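Local coordinates for protein glutamate--tRNA ligase (Elizabethkingia anophelis, PDB 6B1Z) that probably catalyses the ATP-dependent attachment of glutamate to its cognate tRNA, as a class I glutamyl-tRNA synthetase, at residues F46-Y58 / M207-M221. Residues are numbered along the deposited sequence; the frame is centred on the assembly and turned at random.
Sequences FILRIEDTDTQRY and MPTYHFANIIDDHEM. With FMT (formic acid), chain N; EDO (1,2-ethanediol), chain V.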
loop_
_atom_site.group_PDB
_atom_site.type_symbol
_atom_site.label_atom_id
_atom_site.label_comp_id
_atom_site.label_asym_id
_atom_site.label_seq_id
_atom_site.Cartn_x
_atom_site.Cartn_y
_atom_site.Cartn_z
ATOM N N PHE A 46 -7.942 -17.211 5.355
ATOM C CA PHE A 46 -7.947 -15.844 4.845
ATOM C C PHE A 46 -8.833 -15.813 3.602
ATOM O O PHE A 46 -8.518 -16.462 2.599
ATOM C CB PHE A 46 -6.503 -15.404 4.556
ATOM C CG PHE A 46 -6.357 -14.074 3.848
ATOM C CD1 PHE A 46 -6.940 -12.926 4.348
ATOM C CD2 PHE A 46 -5.537 -13.971 2.722
ATOM C CE1 PHE A 46 -6.770 -11.696 3.704
ATOM C CE2 PHE A 46 -5.365 -12.743 2.079
ATOM C CZ PHE A 46 -5.976 -11.612 2.579
ATOM N N ILE A 47 -9.944 -15.088 3.685
ATOM C CA ILE A 47 -10.980 -15.050 2.656
ATOM C C ILE A 47 -10.909 -13.705 1.947
ATOM O O ILE A 47 -10.732 -12.666 2.591
ATOM C CB ILE A 47 -12.381 -15.261 3.280
ATOM C CG1 ILE A 47 -12.618 -16.722 3.674
ATOM C CG2 ILE A 47 -13.505 -14.812 2.324
ATOM C CD1 ILE A 47 -11.919 -17.195 4.913
ATOM N N LEU A 48 -11.049 -13.713 0.620
ATOM C CA LEU A 48 -11.252 -12.484 -0.147
ATOM C C LEU A 48 -12.697 -12.450 -0.620
ATOM O O LEU A 48 -13.139 -13.358 -1.339
ATOM C CB LEU A 48 -10.300 -12.414 -1.349
ATOM C CG LEU A 48 -10.548 -11.232 -2.297
ATOM C CD1 LEU A 48 -10.229 -9.886 -1.628
ATOM C CD2 LEU A 48 -9.676 -11.408 -3.547
ATOM N N ARG A 49 -13.441 -11.428 -0.194
ATOM C CA ARG A 49 -14.820 -11.233 -0.612
ATOM C C ARG A 49 -14.907 -9.912 -1.361
ATOM O O ARG A 49 -14.527 -8.859 -0.829
ATOM C CB ARG A 49 -15.776 -11.261 0.586
ATOM C CG ARG A 49 -17.244 -11.223 0.167
ATOM C CD ARG A 49 -18.203 -11.455 1.337
ATOM N NE ARG A 49 -18.182 -10.326 2.275
ATOM C CZ ARG A 49 -18.040 -10.433 3.593
ATOM N NH1 ARG A 49 -17.910 -11.619 4.173
ATOM N NH2 ARG A 49 -18.062 -9.344 4.339
ATOM N N ILE A 50 -15.375 -9.967 -2.598
ATOM C CA ILE A 50 -15.444 -8.786 -3.451
ATOM C C ILE A 50 -16.759 -8.062 -3.181
ATOM O O ILE A 50 -17.851 -8.636 -3.295
ATOM C CB ILE A 50 -15.294 -9.161 -4.932
ATOM C CG1 ILE A 50 -13.910 -9.769 -5.180
ATOM C CG2 ILE A 50 -15.555 -7.934 -5.828
ATOM C CD1 ILE A 50 -12.736 -8.872 -4.821
ATOM N N GLU A 51 -16.648 -6.793 -2.797
ATOM C CA GLU A 51 -17.798 -6.002 -2.386
ATOM C C GLU A 51 -18.302 -5.197 -3.577
ATOM O O GLU A 51 -18.106 -3.985 -3.673
ATOM C CB GLU A 51 -17.403 -5.099 -1.231
ATOM C CG GLU A 51 -16.663 -5.840 -0.159
ATOM C CD GLU A 51 -17.604 -6.464 0.828
ATOM O OE1 GLU A 51 -18.349 -5.677 1.455
ATOM O OE2 GLU A 51 -17.624 -7.715 0.946
ATOM N N ASP A 52 -18.946 -5.903 -4.504
ATOM C CA ASP A 52 -19.332 -5.311 -5.777
ATOM C C ASP A 52 -20.839 -5.111 -5.910
ATOM O O ASP A 52 -21.375 -5.197 -7.016
ATOM C CB ASP A 52 -18.803 -6.149 -6.950
ATOM C CG ASP A 52 -19.377 -7.563 -6.981
ATOM O OD1 ASP A 52 -19.847 -8.046 -5.929
ATOM O OD2 ASP A 52 -19.348 -8.189 -8.066
ATOM N N THR A 53 -21.544 -4.805 -4.812
ATOM C CA THR A 53 -22.971 -4.510 -4.950
ATOM C C THR A 53 -23.256 -3.075 -5.377
ATOM O O THR A 53 -24.370 -2.795 -5.835
ATOM C CB THR A 53 -23.738 -4.782 -3.653
ATOM O OG1 THR A 53 -23.152 -4.049 -2.573
ATOM C CG2 THR A 53 -23.743 -6.272 -3.335
ATOM N N ASP A 54 -22.301 -2.156 -5.231
ATOM C CA ASP A 54 -22.518 -0.773 -5.667
ATOM C C ASP A 54 -22.066 -0.670 -7.123
ATOM O O ASP A 54 -20.969 -0.206 -7.444
ATOM C CB ASP A 54 -21.787 0.210 -4.760
ATOM C CG ASP A 54 -22.283 1.638 -4.932
ATOM O OD1 ASP A 54 -23.179 1.860 -5.773
ATOM O OD2 ASP A 54 -21.775 2.532 -4.226
ATOM N N THR A 55 -22.955 -1.117 -8.011
ATOM C CA THR A 55 -22.622 -1.295 -9.420
ATOM C C THR A 55 -22.159 -0.000 -10.082
ATOM O O THR A 55 -21.344 -0.039 -11.011
ATOM C CB THR A 55 -23.832 -1.864 -10.164
ATOM O OG1 THR A 55 -24.435 -2.897 -9.374
ATOM C CG2 THR A 55 -23.417 -2.441 -11.509
ATOM N N GLN A 56 -22.652 1.150 -9.627
ATOM C CA GLN A 56 -22.314 2.394 -10.306
ATOM C C GLN A 56 -20.956 2.954 -9.893
ATOM O O GLN A 56 -20.502 3.932 -10.497
ATOM C CB GLN A 56 -23.406 3.444 -10.073
ATOM C CG GLN A 56 -23.508 3.979 -8.656
ATOM C CD GLN A 56 -24.691 4.916 -8.483
ATOM O OE1 GLN A 56 -25.823 4.576 -8.831
ATOM N NE2 GLN A 56 -24.431 6.109 -7.957
ATOM N N ARG A 57 -20.295 2.366 -8.899
ATOM C CA ARG A 57 -18.946 2.771 -8.532
ATOM C C ARG A 57 -17.893 1.782 -9.019
ATOM O O ARG A 57 -16.713 1.923 -8.675
ATOM C CB ARG A 57 -18.842 2.958 -7.017
ATOM C CG ARG A 57 -19.654 4.138 -6.497
ATOM C CD ARG A 57 -19.294 4.489 -5.059
ATOM N NE ARG A 57 -17.856 4.690 -4.882
ATOM C CZ ARG A 57 -17.067 3.870 -4.197
ATOM N NH1 ARG A 57 -17.575 2.793 -3.610
ATOM N NH2 ARG A 57 -15.769 4.130 -4.092
ATOM N N TYR A 58 -18.293 0.801 -9.824
ATOM C CA TYR A 58 -17.386 -0.247 -10.268
ATOM C C TYR A 58 -16.353 0.304 -11.243
ATOM O O TYR A 58 -16.668 1.111 -12.120
ATOM C CB TYR A 58 -18.181 -1.377 -10.921
ATOM C CG TYR A 58 -17.352 -2.340 -11.739
ATOM C CD1 TYR A 58 -16.580 -3.320 -11.123
ATOM C CD2 TYR A 58 -17.356 -2.280 -13.128
ATOM C CE1 TYR A 58 -15.825 -4.205 -11.868
ATOM C CE2 TYR A 58 -16.604 -3.162 -13.883
ATOM C CZ TYR A 58 -15.842 -4.123 -13.246
ATOM O OH TYR A 58 -15.092 -5.005 -13.990
ATOM N N MET A 207 -31.111 -5.048 -3.672
ATOM C CA MET A 207 -29.788 -5.451 -3.224
ATOM C C MET A 207 -29.427 -4.734 -1.923
ATOM O O MET A 207 -29.767 -3.557 -1.740
ATOM C CB MET A 207 -28.730 -5.155 -4.286
ATOM C CG MET A 207 -28.719 -6.148 -5.469
ATOM S SD MET A 207 -28.526 -7.919 -5.061
ATOM C CE MET A 207 -26.800 -7.937 -4.559
ATOM N N PRO A 208 -28.756 -5.430 -1.015
ATOM C CA PRO A 208 -28.377 -4.806 0.252
ATOM C C PRO A 208 -27.331 -3.721 0.063
ATOM O O PRO A 208 -26.575 -3.697 -0.910
ATOM C CB PRO A 208 -27.810 -5.973 1.066
ATOM C CG PRO A 208 -27.224 -6.885 -0.001
ATOM C CD PRO A 208 -28.206 -6.791 -1.151
ATOM N N THR A 209 -27.295 -2.805 1.030
ATOM C CA THR A 209 -26.142 -1.947 1.205
ATOM C C THR A 209 -25.018 -2.736 1.866
ATOM O O THR A 209 -25.230 -3.839 2.385
ATOM C CB THR A 209 -26.498 -0.739 2.069
ATOM O OG1 THR A 209 -26.844 -1.202 3.379
ATOM C CG2 THR A 209 -27.670 0.034 1.440
ATOM N N TYR A 210 -23.811 -2.148 1.874
ATOM C CA TYR A 210 -22.651 -2.814 2.469
ATOM C C TYR A 210 -22.921 -3.229 3.909
ATOM O O TYR A 210 -22.477 -4.291 4.355
ATOM C CB TYR A 210 -21.416 -1.905 2.452
ATOM C CG TYR A 210 -20.840 -1.542 1.101
ATOM C CD1 TYR A 210 -20.959 -2.386 0.003
ATOM C CD2 TYR A 210 -20.151 -0.349 0.938
ATOM C CE1 TYR A 210 -20.405 -2.037 -1.228
ATOM C CE2 TYR A 210 -19.606 0.004 -0.274
ATOM C CZ TYR A 210 -19.735 -0.840 -1.350
ATOM O OH TYR A 210 -19.184 -0.468 -2.553
ATOM N N HIS A 211 -23.638 -2.381 4.663
ATOM C CA HIS A 211 -23.872 -2.677 6.073
ATOM C C HIS A 211 -24.564 -4.024 6.250
ATOM O O HIS A 211 -24.141 -4.852 7.064
ATOM C CB HIS A 211 -24.722 -1.577 6.700
ATOM C CG HIS A 211 -24.050 -0.241 6.748
ATOM N ND1 HIS A 211 -22.931 0.006 7.511
ATOM C CD2 HIS A 211 -24.361 0.929 6.139
ATOM C CE1 HIS A 211 -22.573 1.270 7.361
ATOM N NE2 HIS A 211 -23.431 1.855 6.545
ATOM N N PHE A 212 -25.650 -4.240 5.504
ATOM C CA PHE A 212 -26.447 -5.457 5.644
ATOM C C PHE A 212 -25.774 -6.638 4.946
ATOM O O PHE A 212 -25.720 -7.737 5.507
ATOM C CB PHE A 212 -27.840 -5.194 5.078
ATOM C CG PHE A 212 -28.907 -6.209 5.467
ATOM C CD1 PHE A 212 -28.898 -6.853 6.701
ATOM C CD2 PHE A 212 -29.941 -6.479 4.583
ATOM C CE1 PHE A 212 -29.916 -7.764 7.040
ATOM C CE2 PHE A 212 -30.960 -7.389 4.905
ATOM C CZ PHE A 212 -30.947 -8.026 6.135
ATOM N N ALA A 213 -25.253 -6.416 3.732
ATOM C CA ALA A 213 -24.546 -7.481 3.019
ATOM C C ALA A 213 -23.384 -8.025 3.841
ATOM O O ALA A 213 -23.159 -9.246 3.877
ATOM C CB ALA A 213 -24.041 -6.976 1.665
ATOM N N ASN A 214 -22.638 -7.146 4.522
ATOM C CA ASN A 214 -21.465 -7.625 5.234
ATOM C C ASN A 214 -21.834 -8.418 6.481
ATOM O O ASN A 214 -21.170 -9.413 6.785
ATOM C CB ASN A 214 -20.519 -6.473 5.569
ATOM C CG ASN A 214 -19.687 -6.055 4.385
ATOM O OD1 ASN A 214 -19.505 -6.832 3.443
ATOM N ND2 ASN A 214 -19.179 -4.833 4.413
ATOM N N ILE A 215 -22.892 -8.029 7.214
ATOM C CA ILE A 215 -23.214 -8.846 8.383
ATOM C C ILE A 215 -23.806 -10.189 7.941
ATOM O O ILE A 215 -23.533 -11.223 8.558
ATOM C CB ILE A 215 -24.112 -8.099 9.404
ATOM C CG1 ILE A 215 -25.531 -7.855 8.892
ATOM C CG2 ILE A 215 -23.433 -6.801 9.883
ATOM C CD1 ILE A 215 -26.542 -8.858 9.457
ATOM N N ILE A 216 -24.600 -10.202 6.859
ATOM C CA ILE A 216 -25.118 -11.466 6.322
ATOM C C ILE A 216 -23.964 -12.369 5.915
ATOM O O ILE A 216 -23.916 -13.556 6.273
ATOM C CB ILE A 216 -26.053 -11.207 5.127
ATOM C CG1 ILE A 216 -27.387 -10.598 5.600
ATOM C CG2 ILE A 216 -26.270 -12.512 4.300
ATOM C CD1 ILE A 216 -28.198 -9.983 4.479
ATOM N N ASP A 217 -23.006 -11.812 5.179
ATOM C CA ASP A 217 -21.946 -12.668 4.656
ATOM C C ASP A 217 -20.909 -13.035 5.706
ATOM O O ASP A 217 -20.318 -14.117 5.619
ATOM C CB ASP A 217 -21.276 -12.007 3.453
ATOM C CG ASP A 217 -22.180 -11.976 2.219
ATOM O OD1 ASP A 217 -23.177 -12.741 2.162
ATOM O OD2 ASP A 217 -21.879 -11.194 1.298
ATOM N N ASP A 218 -20.648 -12.167 6.683
ATOM C CA ASP A 218 -19.772 -12.570 7.778
ATOM C C ASP A 218 -20.392 -13.715 8.569
ATOM O O ASP A 218 -19.694 -14.646 8.984
ATOM C CB ASP A 218 -19.449 -11.369 8.667
ATOM C CG ASP A 218 -18.542 -10.382 7.975
ATOM O OD1 ASP A 218 -18.430 -9.236 8.449
ATOM O OD2 ASP A 218 -17.938 -10.778 6.936
ATOM N N HIS A 219 -21.713 -13.688 8.750
ATOM C CA HIS A 219 -22.396 -14.808 9.385
ATOM C C HIS A 219 -22.310 -16.068 8.527
ATOM O O HIS A 219 -21.885 -17.129 9.009
ATOM C CB HIS A 219 -23.853 -14.423 9.651
ATOM C CG HIS A 219 -24.662 -15.521 10.269
ATOM N ND1 HIS A 219 -24.526 -15.891 11.590
ATOM C CD2 HIS A 219 -25.611 -16.328 9.745
ATOM C CE1 HIS A 219 -25.361 -16.880 11.854
ATOM N NE2 HIS A 219 -26.030 -17.168 10.752
ATOM N N GLU A 220 -22.709 -15.969 7.249
ATOM C CA GLU A 220 -22.748 -17.143 6.383
ATOM C C GLU A 220 -21.365 -17.752 6.182
ATOM O O GLU A 220 -21.233 -18.984 6.093
ATOM C CB GLU A 220 -23.359 -16.785 5.026
ATOM C CG GLU A 220 -24.844 -16.442 5.085
ATOM C CD GLU A 220 -25.698 -17.571 5.627
ATOM O OE1 GLU A 220 -26.022 -18.496 4.856
ATOM O OE2 GLU A 220 -26.043 -17.536 6.826
ATOM N N MET A 221 -20.329 -16.917 6.088
ATOM C CA MET A 221 -18.973 -17.404 5.846
ATOM C C MET A 221 -18.238 -17.731 7.139
ATOM O O MET A 221 -17.039 -18.038 7.096
ATOM C CB MET A 221 -18.179 -16.380 5.031
ATOM C CG MET A 221 -18.787 -16.103 3.664
ATOM S SD MET A 221 -17.787 -14.985 2.670
ATOM C CE MET A 221 -18.684 -15.098 1.110
HETATM C C FMT N . -16.997 -2.231 1.727
HETATM O O1 FMT N . -17.181 -1.934 0.546
HETATM O O2 FMT N . -17.359 -3.290 2.240
HETATM C C1 EDO V . -19.718 -6.124 8.992
HETATM O O1 EDO V . -20.515 -4.947 8.844
HETATM C C2 EDO V . -19.738 -6.555 10.448
HETATM O O2 EDO V . -19.585 -7.979 10.524
HETATM O O HOH W 1 -19.639 -2.078 -4.410
HETATM O O HOH W 2 -24.891 -2.036 -2.301
#
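Residues 46-48 end strand 45-48, and the chain continues as loop past helix 210-220 in the reverse sense: Ile47 is level with Met221, Arg49 with Asp217, Glu51 with Tyr210 and Thr53 with Met207, the CA atoms of Arg49 and Asp217 lying 9.0 Å apart. Side chains and water bridge this spacing. Arg49 lays its guanidinium against the helix, carried there by an extended first torsion (chi1 -173°) and a bend at chi3. In a salt bridge, its NH1 and NH2 both donate to OD2 of Asp218, NH1 at 2.9 Å nearly in line with the C-O bond and NH2 from above the carboxylate plane. NH2 also reaches OD1 of Asn214, 3.0 Å away, while NE forms a salt bridge with OE2 of Glu51. CB of Asp217 lies over one guanidinium face, near the rim; its carboxylate adds only a long charge pairing, with no N-H aimed at it. Asn214 ND2 bonds weakly to Glu51 OE1 (3.2 Å), amide and carboxylate nearly coplanar, and donates to O2 of a formic acid, probably from the crystallisation liquor. In one of two modelled Tyr210 conformers, formate O1 sits over the ring centre, and the molecule may mark a polar pocket. One water links Glu51 O, Asp54 N and that conformer's OH. The network extends through Asp218 to Arg15 of strand 13-16 and through Asp217 to Arg95 and Tyr99 of helix 96-106; helix 236-246 packs on Ile215.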